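Side-chain contacts in zinc chaperone AztD (Citrobacter koseri, PDB 6CMK), which acts as a periplasmic zinc chaperone that binds zinc at high-affinity sites and hands one ion directly to the solute-binding protein AztC: residues Trp36-Ala41 / Ser370-Leu375; Gly56-Thr61 / Ile386-Gln391. All blocks are in the same frame, centred on the assembly; numbering follows the deposited sequence.

Contact 1 (Trp36-Ala41 / Ser370-Leu375); sequences WRLFIA and SKIIVL
The contact between W36-A41 and S370-L375 is a small, buried, wholly apolar meeting of two β-sheets, in which I40 and L38 of strand 32-42 face I372 of strand 371-376. Only 96 Å² is buried between the segments, and the nearest pair of CA atoms, those of I40 and I372, lies 9.7 Å apart, so the backbones stand a full sheet spacing from each other and side chains alone bridge the gap. The two isoleucines approach tip to tip: CD1 of I40 lies 3.7 Å from CD1 of I372. The same I372 methyl is 4.0 Å from CG1 of I40, which places it against the end of that branch and not on the backbone. The extended outer torsion of I372 (chi2 169°) carries CD1 well forward of its own sheet. I40 answers with an outer torsion of 122°, away from a staggered position, which suggests some strain in setting its methyl opposite. L38 is a looser neighbour, its CD1 4.4 Å from CD1 of I372, so one methyl faces two residues spaced by two along the opposing strand. The apolar faces of two adjacent blades of the β-propeller meet here: strand 371-376 belongs to the last blade in chain order, and strand 32-42 to the blade that closes the ring, where N-terminal strand 32-42 pairs with C-terminal strand 392-403, the Velcro-type closure of β-propellers. Y363 of the last blade touches both L38 and I372, while A397 and P392, from strand 392-403, lie beside L38 and I40 respectively.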
ATOM      1  N   TRP B  36     -10.473  10.366  -9.058  1.00 16.30           N
ATOM      2  CA  TRP B  36     -10.702   9.040  -9.611  1.00 15.20           C
ATOM      3  C   TRP B  36     -11.128   9.177 -11.066  1.00 14.01           C
ATOM      4  O   TRP B  36     -11.860  10.106 -11.422  1.00 17.01           O
ATOM      5  CB  TRP B  36     -11.785   8.274  -8.854  1.00 14.84           C
ATOM      6  CG  TRP B  36     -11.459   7.906  -7.422  1.00 13.30           C
ATOM      7  CD1 TRP B  36     -11.446   8.742  -6.347  1.00 14.58           C
ATOM      8  CD2 TRP B  36     -11.152   6.604  -6.921  1.00 15.71           C
ATOM      9  NE1 TRP B  36     -11.142   8.047  -5.202  1.00 15.66           N
ATOM     10  CE2 TRP B  36     -10.951   6.729  -5.528  1.00 13.85           C
ATOM     11  CE3 TRP B  36     -11.016   5.348  -7.507  1.00 13.42           C
ATOM     12  CZ2 TRP B  36     -10.632   5.647  -4.727  1.00 13.22           C
ATOM     13  CZ3 TRP B  36     -10.698   4.275  -6.702  1.00 12.12           C
ATOM     14  CH2 TRP B  36     -10.508   4.435  -5.328  1.00 12.52           C
ATOM     15  N   ARG B  37     -10.687   8.235 -11.898  1.00 15.52           N
ATOM     16  CA  ARG B  37     -10.949   8.283 -13.328  1.00 15.68           C
ATOM     17  C   ARG B  37     -11.411   6.927 -13.829  1.00 13.98           C
ATOM     18  O   ARG B  37     -10.918   5.888 -13.384  1.00 13.23           O
ATOM     19  CB  ARG B  37      -9.702   8.733 -14.080  1.00 15.87           C
ATOM     20  CG  ARG B  37      -9.426  10.195 -13.844  1.00 17.78           C
ATOM     21  CD  ARG B  37      -8.084  10.635 -14.361  1.00 19.17           C
ATOM     22  NE  ARG B  37      -7.873  12.037 -14.039  1.00 19.69           N
ATOM     23  CZ  ARG B  37      -6.836  12.755 -14.442  1.00 22.21           C
ATOM     24  NH1 ARG B  37      -5.894  12.202 -15.185  1.00 21.84           N
ATOM     25  NH2 ARG B  37      -6.746  14.032 -14.097  1.00 23.64           N
ATOM     26  N   LEU B  38     -12.382   6.959 -14.736  1.00 13.30           N
ATOM     27  CA  LEU B  38     -12.854   5.785 -15.448  1.00 17.86           C
ATOM     28  C   LEU B  38     -12.197   5.721 -16.815  1.00 16.14           C
ATOM     29  O   LEU B  38     -12.034   6.741 -17.488  1.00 17.14           O
ATOM     30  CB  LEU B  38     -14.369   5.823 -15.651  1.00 13.81           C
ATOM     31  CG  LEU B  38     -15.232   6.125 -14.432  1.00 14.19           C
ATOM     32  CD1 LEU B  38     -16.708   6.228 -14.850  1.00 19.47           C
ATOM     33  CD2 LEU B  38     -15.023   5.057 -13.389  1.00 20.17           C
ATOM     34  N   PHE B  39     -11.870   4.509 -17.238  1.00 14.77           N
ATOM     35  CA  PHE B  39     -11.390   4.247 -18.585  1.00 14.65           C
ATOM     36  C   PHE B  39     -12.340   3.240 -19.205  1.00 15.34           C
ATOM     37  O   PHE B  39     -12.542   2.157 -18.649  1.00 14.32           O
ATOM     38  CB  PHE B  39      -9.943   3.749 -18.548  1.00 14.48           C
ATOM     39  CG  PHE B  39      -9.003   4.764 -17.980  1.00 14.65           C
ATOM     40  CD1 PHE B  39      -8.924   4.948 -16.614  1.00 15.59           C
ATOM     41  CD2 PHE B  39      -8.256   5.581 -18.807  1.00 15.54           C
ATOM     42  CE1 PHE B  39      -8.093   5.903 -16.077  1.00 20.15           C
ATOM     43  CE2 PHE B  39      -7.418   6.540 -18.274  1.00 17.07           C
ATOM     44  CZ  PHE B  39      -7.341   6.699 -16.911  1.00 15.88           C
ATOM     45  N   ILE B  40     -12.956   3.619 -20.325  1.00 16.41           N
ATOM     46  CA  ILE B  40     -14.094   2.894 -20.871  1.00 17.68           C
ATOM     47  C   ILE B  40     -13.827   2.610 -22.338  1.00 17.23           C
ATOM     48  O   ILE B  40     -13.625   3.539 -23.130  1.00 19.20           O
ATOM     49  CB  ILE B  40     -15.406   3.674 -20.712  1.00 20.81           C
ATOM     50  CG1 ILE B  40     -15.609   4.128 -19.260  1.00 19.34           C
ATOM     51  CG2 ILE B  40     -16.573   2.811 -21.145  1.00 23.88           C
ATOM     52  CD1 ILE B  40     -15.747   5.619 -19.144  1.00 26.53           C
ATOM     53  N   ALA B  41     -13.859   1.338 -22.701  1.00 17.05           N
ATOM     54  CA  ALA B  41     -13.646   0.919 -24.077  1.00 16.59           C
ATOM     55  C   ALA B  41     -14.980   0.675 -24.771  1.00 18.60           C
ATOM     56  O   ALA B  41     -15.889   0.059 -24.207  1.00 26.01           O
ATOM     57  CB  ALA B  41     -12.794  -0.351 -24.132  1.00 21.40           C
ATOM     58  N   SER B 370     -26.014   3.440 -24.233  1.00 22.56           N
ATOM     59  CA  SER B 370     -24.988   4.473 -24.308  1.00 21.64           C
ATOM     60  C   SER B 370     -24.899   5.258 -23.001  1.00 20.80           C
ATOM     61  O   SER B 370     -24.877   6.488 -22.991  1.00 23.92           O
ATOM     62  CB  SER B 370     -25.255   5.418 -25.480  1.00 26.17           C
ATOM     63  OG  SER B 370     -25.397   4.710 -26.696  1.00 25.38           O
ATOM     64  N   LYS B 371     -24.838   4.539 -21.880  1.00 21.74           N
ATOM     65  CA  LYS B 371     -24.719   5.214 -20.594  1.00 25.85           C
ATOM     66  C   LYS B 371     -24.009   4.318 -19.593  1.00 24.45           C
ATOM     67  O   LYS B 371     -23.829   3.116 -19.814  1.00 20.41           O
ATOM     68  CB  LYS B 371     -26.091   5.646 -20.052  1.00 29.43           C
ATOM     69  CG  LYS B 371     -27.046   4.515 -19.670  1.00 28.73           C
ATOM     70  CD  LYS B 371     -28.446   5.045 -19.273  1.00 32.46           C
ATOM     71  CE  LYS B 371     -29.152   5.781 -20.418  1.00 53.40           C
ATOM     72  NZ  LYS B 371     -30.438   6.439 -20.030  1.00 50.80           N
ATOM     73  N   ILE B 372     -23.560   4.948 -18.506  1.00 19.08           N
ATOM     74  CA  ILE B 372     -23.036   4.266 -17.332  1.00 16.83           C
ATOM     75  C   ILE B 372     -23.940   4.628 -16.167  1.00 19.08           C
ATOM     76  O   ILE B 372     -24.193   5.814 -15.929  1.00 18.33           O
ATOM     77  CB  ILE B 372     -21.584   4.685 -17.035  1.00 17.39           C
ATOM     78  CG1 ILE B 372     -20.692   4.394 -18.246  1.00 24.02           C
ATOM     79  CG2 ILE B 372     -21.066   3.991 -15.773  1.00 18.67           C
ATOM     80  CD1 ILE B 372     -19.306   5.014 -18.145  1.00 27.79           C
ATOM     81  N   ILE B 373     -24.423   3.616 -15.445  1.00 18.10           N
ATOM     82  CA  ILE B 373     -25.226   3.832 -14.244  1.00 20.00           C
ATOM     83  C   ILE B 373     -24.290   3.964 -13.050  1.00 15.88           C
ATOM     84  O   ILE B 373     -23.324   3.204 -12.920  1.00 15.34           O
ATOM     85  CB  ILE B 373     -26.227   2.682 -14.023  1.00 19.94           C
ATOM     86  CG1 ILE B 373     -27.045   2.402 -15.286  1.00 22.63           C
ATOM     87  CG2 ILE B 373     -27.126   2.996 -12.834  1.00 19.61           C
ATOM     88  CD1 ILE B 373     -27.659   3.622 -15.935  1.00 30.93           C
ATOM     89  N   VAL B 374     -24.574   4.922 -12.168  1.00 15.92           N
ATOM     90  CA  VAL B 374     -23.735   5.186 -10.999  1.00 15.32           C
ATOM     91  C   VAL B 374     -24.548   4.894  -9.748  1.00 17.02           C
ATOM     92  O   VAL B 374     -25.636   5.453  -9.568  1.00 18.45           O
ATOM     93  CB  VAL B 374     -23.223   6.638 -10.975  1.00 17.88           C
ATOM     94  CG1 VAL B 374     -22.231   6.829  -9.838  1.00 20.03           C
ATOM     95  CG2 VAL B 374     -22.586   7.018 -12.302  1.00 17.88           C
ATOM     96  N   LEU B 375     -24.019   4.033  -8.887  1.00 16.37           N
ATOM     97  CA  LEU B 375     -24.675   3.672  -7.639  1.00 18.15           C
ATOM     98  C   LEU B 375     -23.813   4.070  -6.456  1.00 17.65           C
ATOM     99  O   LEU B 375     -22.586   3.971  -6.503  1.00 16.00           O
ATOM    100  CB  LEU B 375     -24.941   2.168  -7.547  1.00 18.62           C
ATOM    101  CG  LEU B 375     -25.851   1.567  -8.612  1.00 24.18           C
ATOM    102  CD1 LEU B 375     -25.042   1.045  -9.802  1.00 26.74           C
ATOM    103  CD2 LEU B 375     -26.678   0.462  -7.987  1.00 32.11           C
TER

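Contact 2 (Gly56-Thr61 / Ile386-Gln391); sequences GDKLAT and ISVEGQ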
ATOM      1  N   GLY B  56     -18.392  12.816 -13.747  1.00 29.21           N
ATOM      2  CA  GLY B  56     -18.807  12.325 -15.039  1.00 28.02           C
ATOM      3  C   GLY B  56     -18.367  13.129 -16.240  1.00 31.51           C
ATOM      4  O   GLY B  56     -18.817  12.825 -17.351  1.00 30.02           O
ATOM      5  N   ASP B  57     -17.498  14.124 -16.090  1.00 30.87           N
ATOM      6  CA  ASP B  57     -17.169  14.897 -17.279  1.00 33.53           C
ATOM      7  C   ASP B  57     -16.024  14.240 -18.046  1.00 24.14           C
ATOM      8  O   ASP B  57     -15.212  13.480 -17.503  1.00 23.36           O
ATOM      9  CB  ASP B  57     -16.857  16.365 -16.955  1.00 57.21           C
ATOM     10  CG  ASP B  57     -15.665  16.545 -16.038  1.00 77.23           C
ATOM     11  OD1 ASP B  57     -14.996  15.550 -15.702  1.00 91.11           O
ATOM     12  OD2 ASP B  57     -15.399  17.707 -15.658  1.00 81.24           O
ATOM     13  N   LYS B  58     -16.007  14.513 -19.344  1.00 30.03           N
ATOM     14  CA  LYS B  58     -15.117  13.835 -20.273  1.00 39.87           C
ATOM     15  C   LYS B  58     -13.736  14.472 -20.199  1.00 33.42           C
ATOM     16  O   LYS B  58     -13.591  15.683 -20.389  1.00 40.33           O
ATOM     17  CB  LYS B  58     -15.679  13.920 -21.693  1.00 44.35           C
ATOM     18  CG  LYS B  58     -17.169  13.595 -21.817  1.00 58.10           C
ATOM     19  CD  LYS B  58     -17.445  12.100 -21.764  1.00 76.41           C
ATOM     20  CE  LYS B  58     -17.127  11.424 -23.092  1.00 86.29           C
ATOM     21  NZ  LYS B  58     -17.264   9.942 -23.010  1.00 83.17           N
ATOM     22  N   LEU B  59     -12.725  13.662 -19.910  1.00 21.64           N
ATOM     23  CA  LEU B  59     -11.355  14.143 -19.849  1.00 23.89           C
ATOM     24  C   LEU B  59     -10.586  13.905 -21.138  1.00 25.29           C
ATOM     25  O   LEU B  59      -9.736  14.727 -21.499  1.00 27.50           O
ATOM     26  CB  LEU B  59     -10.615  13.464 -18.690  1.00 24.81           C
ATOM     27  CG  LEU B  59     -10.658  14.111 -17.303  1.00 34.46           C
ATOM     28  CD1 LEU B  59     -11.963  14.842 -17.024  1.00 36.74           C
ATOM     29  CD2 LEU B  59     -10.404  13.038 -16.245  1.00 32.25           C
ATOM     30  N   ALA B  60     -10.855  12.804 -21.840  1.00 24.07           N
ATOM     31  CA  ALA B  60     -10.086  12.485 -23.034  1.00 28.86           C
ATOM     32  C   ALA B  60     -10.781  11.385 -23.814  1.00 28.63           C
ATOM     33  O   ALA B  60     -11.522  10.572 -23.253  1.00 24.08           O
ATOM     34  CB  ALA B  60      -8.657  12.045 -22.687  1.00 26.58           C
ATOM     35  N   THR B  61     -10.539  11.388 -25.119  1.00 26.39           N
ATOM     36  CA  THR B  61     -10.880  10.286 -26.003  1.00 30.79           C
ATOM     37  C   THR B  61      -9.605   9.881 -26.725  1.00 34.78           C
ATOM     38  O   THR B  61      -8.930  10.727 -27.318  1.00 29.22           O
ATOM     39  CB  THR B  61     -11.965  10.686 -27.005  1.00 32.28           C
ATOM     40  OG1 THR B  61     -13.138  11.099 -26.299  1.00 31.89           O
ATOM     41  CG2 THR B  61     -12.318   9.526 -27.916  1.00 34.82           C
ATOM     42  N   ILE B 386     -24.295   8.511 -16.446  1.00 23.65           N
ATOM     43  CA  ILE B 386     -23.355   9.234 -17.296  1.00 21.12           C
ATOM     44  C   ILE B 386     -23.604   8.814 -18.732  1.00 24.46           C
ATOM     45  O   ILE B 386     -23.600   7.618 -19.039  1.00 24.91           O
ATOM     46  CB  ILE B 386     -21.895   8.940 -16.911  1.00 20.06           C
ATOM     47  CG1 ILE B 386     -21.608   9.377 -15.480  1.00 20.74           C
ATOM     48  CG2 ILE B 386     -20.935   9.635 -17.875  1.00 24.13           C
ATOM     49  CD1 ILE B 386     -20.388   8.719 -14.901  1.00 23.05           C
ATOM     50  N   SER B 387     -23.785   9.794 -19.610  1.00 23.12           N
ATOM     51  CA  SER B 387     -23.988   9.526 -21.026  1.00 24.16           C
ATOM     52  C   SER B 387     -22.633   9.391 -21.707  1.00 29.02           C
ATOM     53  O   SER B 387     -21.744  10.223 -21.501  1.00 28.54           O
ATOM     54  CB  SER B 387     -24.808  10.639 -21.676  1.00 33.62           C
ATOM     55  OG  SER B 387     -24.869  10.464 -23.083  1.00 35.26           O
ATOM     56  N   VAL B 388     -22.474   8.324 -22.491  1.00 28.15           N
ATOM     57  CA  VAL B 388     -21.225   8.004 -23.179  1.00 22.29           C
ATOM     58  C   VAL B 388     -21.614   7.496 -24.559  1.00 34.50           C
ATOM     59  O   VAL B 388     -22.215   6.422 -24.677  1.00 30.02           O
ATOM     60  CB  VAL B 388     -20.386   6.949 -22.440  1.00 28.38           C
ATOM     61  CG1 VAL B 388     -19.064   6.702 -23.169  1.00 31.78           C
ATOM     62  CG2 VAL B 388     -20.129   7.362 -21.000  1.00 26.48           C
ATOM     63  N   GLU B 389     -21.265   8.243 -25.599  1.00 27.99           N
ATOM     64  CA  GLU B 389     -21.719   7.870 -26.927  1.00 30.25           C
ATOM     65  C   GLU B 389     -21.125   6.526 -27.334  1.00 23.27           C
ATOM     66  O   GLU B 389     -20.022   6.154 -26.925  1.00 26.66           O
ATOM     67  CB  GLU B 389     -21.373   8.954 -27.949  1.00 46.39           C
ATOM     68  CG  GLU B 389     -19.933   9.442 -27.948  1.00 60.03           C
ATOM     69  CD  GLU B 389     -19.739  10.635 -28.865  1.00 73.61           C
ATOM     70  OE1 GLU B 389     -20.738  11.326 -29.159  1.00 78.25           O
ATOM     71  OE2 GLU B 389     -18.593  10.882 -29.299  1.00 76.42           O
ATOM     72  N   GLY B 390     -21.898   5.773 -28.110  1.00 31.89           N
ATOM     73  CA  GLY B 390     -21.473   4.461 -28.544  1.00 34.90           C
ATOM     74  C   GLY B 390     -22.007   3.332 -27.687  1.00 30.16           C
ATOM     75  O   GLY B 390     -23.117   3.397 -27.148  1.00 29.24           O
ATOM     76  N   GLN B 391     -21.211   2.272 -27.576  1.00 22.50           N
ATOM     77  CA  GLN B 391     -21.527   1.098 -26.772  1.00 23.08           C
ATOM     78  C   GLN B 391     -20.452   0.975 -25.702  1.00 22.78           C
ATOM     79  O   GLN B 391     -19.530   0.150 -25.821  1.00 24.38           O
ATOM     80  CB  GLN B 391     -21.602  -0.159 -27.631  1.00 33.80           C
ATOM     81  CG  GLN B 391     -22.846  -0.219 -28.474  1.00 47.24           C
ATOM     82  CD  GLN B 391     -23.100  -1.606 -28.999  1.00 67.07           C
ATOM     83  OE1 GLN B 391     -24.175  -2.176 -28.801  1.00 85.32           O
ATOM     84  NE2 GLN B 391     -22.103  -2.168 -29.670  1.00 57.12           N
TER
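At the outer rim of the β-propeller, the connection leaving the last blade passes the turn before the outermost strand of the ring-closing blade, and G56-T61 meets I386-Q391 there. I386 sits against the bare backbone of G56. Its CD1 comes 3.9 Å from CA of G56, and its CG2 lies at the same 3.9 Å from the G56 carbonyl oxygen, so both branches of the isoleucine rest on the glycine. G56 adopts a left-handed backbone conformation (phi 84°), and the absence of a side chain lets the backbone come this near. Further along, K58 folds back across the gap: bends at chi2 and chi3, both -78°, bring its end to V388 although its CB does not point that way. NZ stands 3.7 Å from CG1 of V388, an ammonium group beside a methyl with no bond between them. The E389 carboxylate is a longer-range neighbour, OE2 lying 6.5 Å from K58 NZ, where any attraction would be modest and no salt bridge forms. V388 in turn touches I51 of strand 47-52 and I372 of strand 371-376, one in each blade. L59 and A60 form a classic β-bulge opposite V50, while I386 lies near the end of edge strand 381-387, and Q391 leads directly into strand 392-403.

How the contacts relate
Contacts 1 and 2 are two levels of one blade-to-blade interface, their centres 8 Å apart: contact 1 joins middle strands of the two blades, contact 2 their outer edges. Along the chain their segments alternate. In the last blade they are tied through neighbouring strands, with a probable hydrogen bond from I372 N to I386 O at 2.7 Å; a second, between S370 OG and G390 O, also 2.7 Å, joins the residue just before strand 371-376 to the connection between blades. In the closing blade, R37 NE packs 3.5 Å from L59 CD2. Both contacts lie away from the zinc sites, although strand 392-403, entered just after Q391, leads to the zinc ligand H405.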